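Peptide amidase (Stenotrophomonas maltophilia, PDB 1M22) probably hydrolyses amide bonds, as an amidase signature enzyme named for its action on peptide amides. Local coordinates at residues 54-59 with 91-96; 81-86 with 122-127; 274-279 with 412-417. One frame throughout, in Å; residues are numbered along the deposited sequence.

Contact 1: 54-59 with 91-96; sequences LNPDAL and AAPMAT
Met-94 lays its thioether across the side chain of Asn-55 at about a right angle, with SD of Met-94 3.6 Å from CB of Asn-55. The methionine chain bends at chi3 (-89°), and this turns CE toward the flat amide, where it sits 3.8 Å from CG of Asn-55. Next to it, Pro-93 is the common partner: its CD lies 3.4 Å from OD1 of Asn-55, its CG 3.4 Å from OD2 of Asp-57, and the same CG 3.8 Å from CG of Pro-56. The rings of Pro-56 and Pro-93 run antiparallel where they brush. The direct contacts between 54-59 and 91-96 are packing contacts, two of them of side-chain oxygens on proline CH2 groups; the polar bonds run within the segments or beyond them. Asn-55 makes an Asx turn, its OD1 accepting from N of Asp-57 at 2.9 Å with the donor well above the carbonyl plane. A type I beta turn from Asn-55 to Ala-58 is superimposed on it, and together they carry the chain from edge strand 51-54 into helix 58-70. Across from them, the peptide bond before Pro-93 is cis, which probably helps kink the loop; Pro-93 and Met-94 both point toward the turn. A second shell sets the pieces in place. ND2 of Asn-55 donates to Val-124 O and to Glu-61 OE2, which should fix the rotation of the amide, while Met-94 also packs on Val-124 and Lys-127. Glu-53 holds the loop by accepting from the backbone N of Ala-95.

Contact 2: 81-86 with 122-127; sequences IPLLLK and AVVLGK
Lys-127 curls around the carbonyl end of Leu-85. Its CB lies 3.6 Å from O of Leu-85; bends at chi2, chi3 and chi4 then wind the chain back, bringing CD against CB and O of Leu-85. CE settles 3.6 Å from O of Leu-85 and equally close to O of Lys-86. At the tip, NZ bonds to Ile-89 O and forms a salt bridge with Asp-87. The lysine closes a pair of parallel strands, 82-86 and 123-128, of a beta-alpha-beta unit linked through helix 112-119. Leu-83 N, almost in line with the C=O of Val-123, donates to Val-123 O (2.8 Å), and Leu-83 O accepts from Leu-125 N (2.8 Å). Between the pairs Leu-83 with Val-124 and Leu-85 with Lys-127, one strand spends an extra residue, a beta bulge at Leu-125 and Gly-126. There Leu-125 CG drops to 3.6 Å from CB of Pro-82, and CD2 of Leu-84 covers Gly-126. Leu-85 N picks up Gly-126 O at 3.1 Å. The side chain of Lys-86, of the active site and with every torsion near 180°, starts away from 122-127, and its NZ hydrogen-bonds to Ser-165, Ser-166 and Thr-184. The carboxylate at NZ of Lys-127 would probably favour its charged form.

Contact 3: 274-279 with 412-417; sequences KRIGLL and ALVAPT
Ile-276 and Val-414 meet methyl to methyl on one face of the sheet, and this is the tight spot: CG2 of Ile-276 is 3.4 Å from CG2 of Val-414, closer than usual van der Waals contact, and 3.5 Å from CG1 of Val-414. In Val-414, chi1 of -58° leaves CG1 and CG2 both facing the isoleucine CG2, and the two side chains cross at about a right angle. CD1 of Leu-278 lies over O of Val-414 (3.6 Å) and touches its CG2, coming from farther along the strand. Beneath these side chains the backbones are laced by three bonds: Gly-277 N to Ala-412 O (3.0 Å), Val-414 N to Gly-277 O (2.9 Å) and Leu-279 N to Val-414 O (2.9 Å). On the other face Gly-277 pairs with Leu-413, and having no side chain it lets the leucine lie close over the backbone. Leu-279 also leans across here, its CD1 4.1 Å from CB of Leu-413. Between these two segments the start is looser, though Asp-411, one residue earlier, bonds to Arg-275. O of Arg-275 stays 3.6 Å from N of Ala-412, and the partly exposed side chains of Lys-274 and Arg-275 lead away from the partner strand; the guanidinium NH2 bonds to His-408 O. Helices 289-302 and 470-484 pack on the Ile-276 face. With their N-to-C directions at 37°, these are twisted parallel neighbours near one edge of the mixed eleven-stranded sheet, covered on both faces by double layers of helices, that characterises the amidase signature fold.

Overall arrangement
From the N terminus, the chain passes the turn of 54-59, then strand 82-86, and only afterwards returns at 91-96 to close contact 1; contact 2 closes later still, at 122-127. The two therefore cross along the chain, and they touch in space, their centres about 9 Å apart: backbone N of Asn-55 pairs with O of Leu-125, joining edge strand 51-54 to strand 123-128. Contact 3 comes in series, closing a long, mostly helical excursion between 274-279 and 412-417. It lies on the opposite side of the chain's centre, about 32 Å from contact 2 between centres, yet both belong to the same sheet, one near each end.

Contact 1: 54-59 with 91-96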
loop_
_atom_site.group_PDB
_atom_site.type_symbol
_atom_site.label_atom_id
_atom_site.label_comp_id
_atom_site.label_asym_id
_atom_site.label_seq_id
_atom_site.Cartn_x
_atom_site.Cartn_y
_atom_site.Cartn_z
ATOM N N LEU A 54 9.221 -16.301 4.623
ATOM C CA LEU A 54 10.557 -15.745 4.467
ATOM C C LEU A 54 11.134 -16.230 3.146
ATOM O O LEU A 54 10.793 -17.312 2.668
ATOM C CB LEU A 54 11.469 -16.203 5.608
ATOM C CG LEU A 54 11.146 -15.677 7.007
ATOM C CD1 LEU A 54 12.023 -16.375 8.033
ATOM C CD2 LEU A 54 11.363 -14.173 7.048
ATOM N N ASN A 55 11.996 -15.416 2.550
ATOM C CA ASN A 55 12.640 -15.789 1.304
ATOM C C ASN A 55 13.859 -16.629 1.668
ATOM O O ASN A 55 14.788 -16.137 2.304
ATOM C CB ASN A 55 13.076 -14.541 0.535
ATOM C CG ASN A 55 13.864 -14.876 -0.717
ATOM O OD1 ASN A 55 13.904 -16.030 -1.148
ATOM N ND2 ASN A 55 14.487 -13.867 -1.313
ATOM N N PRO A 56 13.867 -17.915 1.281
ATOM C CA PRO A 56 15.017 -18.760 1.611
ATOM C C PRO A 56 16.320 -18.267 0.988
ATOM O O PRO A 56 17.404 -18.619 1.451
ATOM C CB PRO A 56 14.598 -20.131 1.084
ATOM C CG PRO A 56 13.732 -19.790 -0.083
ATOM C CD PRO A 56 12.892 -18.652 0.459
ATOM N N ASP A 57 16.210 -17.441 -0.049
ATOM C CA ASP A 57 17.386 -16.912 -0.732
ATOM C C ASP A 57 17.763 -15.494 -0.314
ATOM O O ASP A 57 18.596 -14.863 -0.962
ATOM C CB ASP A 57 17.181 -16.924 -2.250
ATOM C CG ASP A 57 17.019 -18.320 -2.811
ATOM O OD1 ASP A 57 17.606 -19.265 -2.245
ATOM O OD2 ASP A 57 16.317 -18.467 -3.834
ATOM N N ALA A 58 17.169 -14.995 0.766
ATOM C CA ALA A 58 17.461 -13.636 1.222
ATOM C C ALA A 58 18.945 -13.402 1.485
ATOM O O ALA A 58 19.520 -12.426 1.004
ATOM C CB ALA A 58 16.659 -13.317 2.474
ATOM N N LEU A 59 19.564 -14.295 2.252
ATOM C CA LEU A 59 20.980 -14.161 2.573
ATOM C C LEU A 59 21.847 -14.278 1.323
ATOM O O LEU A 59 22.827 -13.550 1.166
ATOM C CB LEU A 59 21.394 -15.221 3.598
ATOM C CG LEU A 59 22.853 -15.157 4.060
ATOM C CD1 LEU A 59 23.148 -13.786 4.657
ATOM C CD2 LEU A 59 23.110 -16.256 5.080
ATOM N N ALA A 91 6.655 -13.535 -6.584
ATOM C CA ALA A 91 8.081 -13.392 -6.306
ATOM C C ALA A 91 8.721 -14.740 -5.998
ATOM O O ALA A 91 8.502 -15.313 -4.933
ATOM C CB ALA A 91 8.301 -12.432 -5.136
ATOM N N ALA A 92 9.508 -15.247 -6.940
ATOM C CA ALA A 92 10.188 -16.519 -6.744
ATOM C C ALA A 92 11.269 -16.324 -5.683
ATOM O O ALA A 92 11.802 -15.225 -5.530
ATOM C CB ALA A 92 10.809 -16.982 -8.055
ATOM N N PRO A 93 11.618 -17.389 -4.945
ATOM C CA PRO A 93 11.088 -18.754 -5.023
ATOM C C PRO A 93 9.978 -19.019 -4.007
ATOM O O PRO A 93 9.648 -20.169 -3.717
ATOM C CB PRO A 93 12.320 -19.595 -4.737
ATOM C CG PRO A 93 12.959 -18.807 -3.635
ATOM C CD PRO A 93 12.830 -17.357 -4.105
ATOM N N MET A 94 9.408 -17.951 -3.464
ATOM C CA MET A 94 8.347 -18.070 -2.474
ATOM C C MET A 94 7.000 -18.312 -3.135
ATOM O O MET A 94 6.848 -18.166 -4.346
ATOM C CB MET A 94 8.270 -16.787 -1.649
ATOM C CG MET A 94 9.577 -16.407 -0.982
ATOM S SD MET A 94 9.716 -14.632 -0.718
ATOM C CE MET A 94 10.464 -14.135 -2.270
ATOM N N ALA A 95 6.020 -18.697 -2.331
ATOM C CA ALA A 95 4.686 -18.908 -2.857
ATOM C C ALA A 95 4.019 -17.541 -2.890
ATOM O O ALA A 95 4.496 -16.595 -2.262
ATOM C CB ALA A 95 3.901 -19.849 -1.951
ATOM N N THR A 96 2.941 -17.434 -3.655
ATOM C CA THR A 96 2.159 -16.205 -3.730
ATOM C C THR A 96 0.755 -16.744 -3.497
ATOM O O THR A 96 0.108 -17.247 -4.411
ATOM C CB THR A 96 2.279 -15.529 -5.108
ATOM O OG1 THR A 96 3.638 -15.118 -5.314
ATOM C CG2 THR A 96 1.383 -14.298 -5.172
#

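Contact 2: 81-86 with 122-127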
loop_
_atom_site.group_PDB
_atom_site.type_symbol
_atom_site.label_atom_id
_atom_site.label_comp_id
_atom_site.label_asym_id
_atom_site.label_seq_id
_atom_site.Cartn_x
_atom_site.Cartn_y
_atom_site.Cartn_z
ATOM N N ILE A 81 19.438 -2.995 -0.260
ATOM C CA ILE A 81 18.355 -2.634 0.660
ATOM C C ILE A 81 17.309 -3.747 0.783
ATOM O O ILE A 81 16.710 -4.148 -0.210
ATOM C CB ILE A 81 17.653 -1.339 0.183
ATOM C CG1 ILE A 81 18.648 -0.177 0.182
ATOM C CG2 ILE A 81 16.448 -1.034 1.067
ATOM C CD1 ILE A 81 19.163 0.215 1.553
ATOM N N PRO A 82 17.082 -4.260 2.007
ATOM C CA PRO A 82 16.097 -5.331 2.220
ATOM C C PRO A 82 14.663 -4.820 2.293
ATOM O O PRO A 82 14.379 -3.846 2.996
ATOM C CB PRO A 82 16.525 -5.953 3.553
ATOM C CG PRO A 82 17.954 -5.507 3.731
ATOM C CD PRO A 82 17.931 -4.103 3.197
ATOM N N LEU A 83 13.759 -5.499 1.592
ATOM C CA LEU A 83 12.355 -5.109 1.587
ATOM C C LEU A 83 11.411 -6.305 1.640
ATOM O O LEU A 83 11.829 -7.453 1.464
ATOM C CB LEU A 83 12.060 -4.253 0.348
ATOM C CG LEU A 83 12.361 -4.818 -1.044
ATOM C CD1 LEU A 83 11.321 -5.864 -1.429
ATOM C CD2 LEU A 83 12.355 -3.677 -2.057
ATOM N N LEU A 84 10.138 -6.024 1.901
ATOM C CA LEU A 84 9.101 -7.055 1.974
ATOM C C LEU A 84 8.020 -6.788 0.930
ATOM O O LEU A 84 7.774 -5.638 0.563
ATOM C CB LEU A 84 8.485 -7.081 3.374
ATOM C CG LEU A 84 9.376 -7.672 4.473
ATOM C CD1 LEU A 84 8.879 -7.209 5.828
ATOM C CD2 LEU A 84 9.376 -9.194 4.389
ATOM N N LEU A 85 7.368 -7.853 0.469
ATOM C CA LEU A 85 6.329 -7.758 -0.556
ATOM C C LEU A 85 5.003 -8.354 -0.106
ATOM O O LEU A 85 4.973 -9.475 0.402
ATOM C CB LEU A 85 6.767 -8.519 -1.810
ATOM C CG LEU A 85 8.086 -8.160 -2.489
ATOM C CD1 LEU A 85 8.447 -9.249 -3.485
ATOM C CD2 LEU A 85 7.964 -6.810 -3.176
ATOM N N LYS A 86 3.908 -7.622 -0.302
ATOM C CA LYS A 86 2.581 -8.130 0.046
ATOM C C LYS A 86 2.408 -9.470 -0.684
ATOM O O LYS A 86 2.795 -9.603 -1.850
ATOM C CB LYS A 86 1.516 -7.131 -0.405
ATOM C CG LYS A 86 0.088 -7.500 -0.039
ATOM C CD LYS A 86 -0.839 -6.352 -0.413
ATOM C CE LYS A 86 -2.292 -6.619 -0.057
ATOM N NZ LYS A 86 -3.147 -5.445 -0.394
ATOM N N ALA A 122 17.685 -4.423 -4.815
ATOM C CA ALA A 122 16.984 -4.660 -3.561
ATOM C C ALA A 122 17.019 -6.140 -3.198
ATOM O O ALA A 122 17.088 -7.007 -4.070
ATOM C CB ALA A 122 15.536 -4.177 -3.657
ATOM N N VAL A 123 16.987 -6.413 -1.901
ATOM C CA VAL A 123 17.002 -7.773 -1.381
ATOM C C VAL A 123 15.593 -8.095 -0.888
ATOM O O VAL A 123 15.038 -7.363 -0.070
ATOM C CB VAL A 123 17.987 -7.895 -0.197
ATOM C CG1 VAL A 123 17.849 -9.262 0.470
ATOM C CG2 VAL A 123 19.412 -7.682 -0.688
ATOM N N VAL A 124 15.007 -9.176 -1.389
ATOM C CA VAL A 124 13.668 -9.555 -0.958
ATOM C C VAL A 124 13.762 -10.416 0.299
ATOM O O VAL A 124 14.272 -11.532 0.258
ATOM C CB VAL A 124 12.925 -10.337 -2.064
ATOM C CG1 VAL A 124 11.536 -10.738 -1.584
ATOM C CG2 VAL A 124 12.826 -9.482 -3.319
ATOM N N LEU A 125 13.288 -9.885 1.422
ATOM C CA LEU A 125 13.321 -10.614 2.688
ATOM C C LEU A 125 12.232 -11.676 2.765
ATOM O O LEU A 125 12.415 -12.718 3.396
ATOM C CB LEU A 125 13.136 -9.658 3.867
ATOM C CG LEU A 125 14.270 -8.718 4.270
ATOM C CD1 LEU A 125 13.760 -7.756 5.334
ATOM C CD2 LEU A 125 15.454 -9.518 4.798
ATOM N N GLY A 126 11.098 -11.399 2.130
ATOM C CA GLY A 126 9.989 -12.331 2.162
ATOM C C GLY A 126 8.683 -11.670 1.774
ATOM O O GLY A 126 8.679 -10.582 1.192
ATOM N N LYS A 127 7.578 -12.327 2.115
ATOM C CA LYS A 127 6.237 -11.851 1.796
ATOM C C LYS A 127 5.467 -11.496 3.062
ATOM O O LYS A 127 5.660 -12.115 4.108
ATOM C CB LYS A 127 5.467 -12.937 1.034
ATOM C CG LYS A 127 6.239 -13.588 -0.111
ATOM C CD LYS A 127 6.594 -12.595 -1.211
ATOM C CE LYS A 127 5.360 -12.114 -1.959
ATOM N NZ LYS A 127 4.657 -13.217 -2.682
#

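Contact 3: 274-279 with 412-417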
loop_
_atom_site.group_PDB
_atom_site.type_symbol
_atom_site.label_atom_id
_atom_site.label_comp_id
_atom_site.label_asym_id
_atom_site.label_seq_id
_atom_site.Cartn_x
_atom_site.Cartn_y
_atom_site.Cartn_z
ATOM N N LYS A 274 1.731 26.735 -2.923
ATOM C CA LYS A 274 0.725 25.718 -3.199
ATOM C C LYS A 274 -0.631 26.107 -2.630
ATOM O O LYS A 274 -0.725 26.916 -1.710
ATOM C CB LYS A 274 1.144 24.370 -2.608
ATOM C CG LYS A 274 2.405 23.764 -3.201
ATOM C CD LYS A 274 2.245 23.463 -4.685
ATOM C CE LYS A 274 3.326 22.508 -5.175
ATOM N NZ LYS A 274 4.702 22.995 -4.881
ATOM N N ARG A 275 -1.680 25.519 -3.195
ATOM C CA ARG A 275 -3.042 25.767 -2.748
ATOM C C ARG A 275 -3.647 24.412 -2.413
ATOM O O ARG A 275 -3.652 23.497 -3.238
ATOM C CB ARG A 275 -3.837 26.480 -3.845
ATOM C CG ARG A 275 -3.328 27.893 -4.138
ATOM C CD ARG A 275 -4.093 28.540 -5.285
ATOM N NE ARG A 275 -5.524 28.585 -5.011
ATOM C CZ ARG A 275 -6.104 29.426 -4.162
ATOM N NH1 ARG A 275 -5.374 30.314 -3.498
ATOM N NH2 ARG A 275 -7.411 29.361 -3.959
ATOM N N ILE A 276 -4.152 24.291 -1.190
ATOM C CA ILE A 276 -4.710 23.038 -0.706
ATOM C C ILE A 276 -6.145 23.167 -0.219
ATOM O O ILE A 276 -6.507 24.145 0.432
ATOM C CB ILE A 276 -3.852 22.496 0.462
ATOM C CG1 ILE A 276 -2.443 22.184 -0.032
ATOM C CG2 ILE A 276 -4.504 21.267 1.081
ATOM C CD1 ILE A 276 -1.487 21.774 1.075
ATOM N N GLY A 277 -6.953 22.163 -0.540
ATOM C CA GLY A 277 -8.329 22.150 -0.092
ATOM C C GLY A 277 -8.494 21.143 1.035
ATOM O O GLY A 277 -8.213 19.955 0.857
ATOM N N LEU A 278 -8.923 21.615 2.202
ATOM C CA LEU A 278 -9.145 20.737 3.352
ATOM C C LEU A 278 -10.572 20.216 3.243
ATOM O O LEU A 278 -11.530 20.977 3.393
ATOM C CB LEU A 278 -8.963 21.509 4.660
ATOM C CG LEU A 278 -9.264 20.741 5.953
ATOM C CD1 LEU A 278 -8.387 19.498 6.051
ATOM C CD2 LEU A 278 -9.032 21.660 7.140
ATOM N N LEU A 279 -10.712 18.921 2.983
ATOM C CA LEU A 279 -12.022 18.310 2.805
ATOM C C LEU A 279 -12.903 18.311 4.044
ATOM O O LEU A 279 -12.511 17.840 5.111
ATOM C CB LEU A 279 -11.860 16.884 2.270
ATOM C CG LEU A 279 -11.197 16.801 0.890
ATOM C CD1 LEU A 279 -11.019 15.349 0.492
ATOM C CD2 LEU A 279 -12.045 17.536 -0.138
ATOM N N ALA A 412 -3.868 20.143 -4.428
ATOM C CA ALA A 412 -4.185 18.894 -3.758
ATOM C C ALA A 412 -5.318 19.072 -2.768
ATOM O O ALA A 412 -5.680 20.193 -2.393
ATOM C CB ALA A 412 -2.951 18.361 -3.032
ATOM N N LEU A 413 -5.881 17.942 -2.362
ATOM C CA LEU A 413 -6.945 17.905 -1.374
ATOM C C LEU A 413 -6.346 17.140 -0.202
ATOM O O LEU A 413 -5.598 16.183 -0.402
ATOM C CB LEU A 413 -8.158 17.146 -1.916
ATOM C CG LEU A 413 -8.748 17.693 -3.216
ATOM C CD1 LEU A 413 -9.868 16.789 -3.704
ATOM C CD2 LEU A 413 -9.263 19.103 -2.983
ATOM N N VAL A 414 -6.648 17.572 1.015
ATOM C CA VAL A 414 -6.140 16.882 2.193
ATOM C C VAL A 414 -7.252 16.629 3.197
ATOM O O VAL A 414 -8.285 17.304 3.190
ATOM C CB VAL A 414 -5.006 17.667 2.894
ATOM C CG1 VAL A 414 -3.862 17.899 1.925
ATOM C CG2 VAL A 414 -5.537 18.978 3.446
ATOM N N ALA A 415 -7.032 15.645 4.059
ATOM C CA ALA A 415 -8.006 15.280 5.076
ATOM C C ALA A 415 -7.395 14.207 5.950
ATOM O O ALA A 415 -6.363 13.632 5.608
ATOM C CB ALA A 415 -9.262 14.723 4.410
ATOM N N PRO A 416 -8.001 13.946 7.117
ATOM C CA PRO A 416 -7.435 12.888 7.956
ATOM C C PRO A 416 -7.669 11.640 7.101
ATOM O O PRO A 416 -8.691 11.547 6.418
ATOM C CB PRO A 416 -8.338 12.897 9.187
ATOM C CG PRO A 416 -8.842 14.308 9.244
ATOM C CD PRO A 416 -9.118 14.626 7.793
ATOM N N THR A 417 -6.744 10.690 7.119
ATOM C CA THR A 417 -6.903 9.488 6.308
ATOM C C THR A 417 -8.060 8.610 6.773
ATOM O O THR A 417 -8.888 8.168 5.973
ATOM C CB THR A 417 -5.603 8.670 6.313
ATOM O OG1 THR A 417 -4.524 9.520 5.905
ATOM C CG2 THR A 417 -5.702 7.483 5.359
#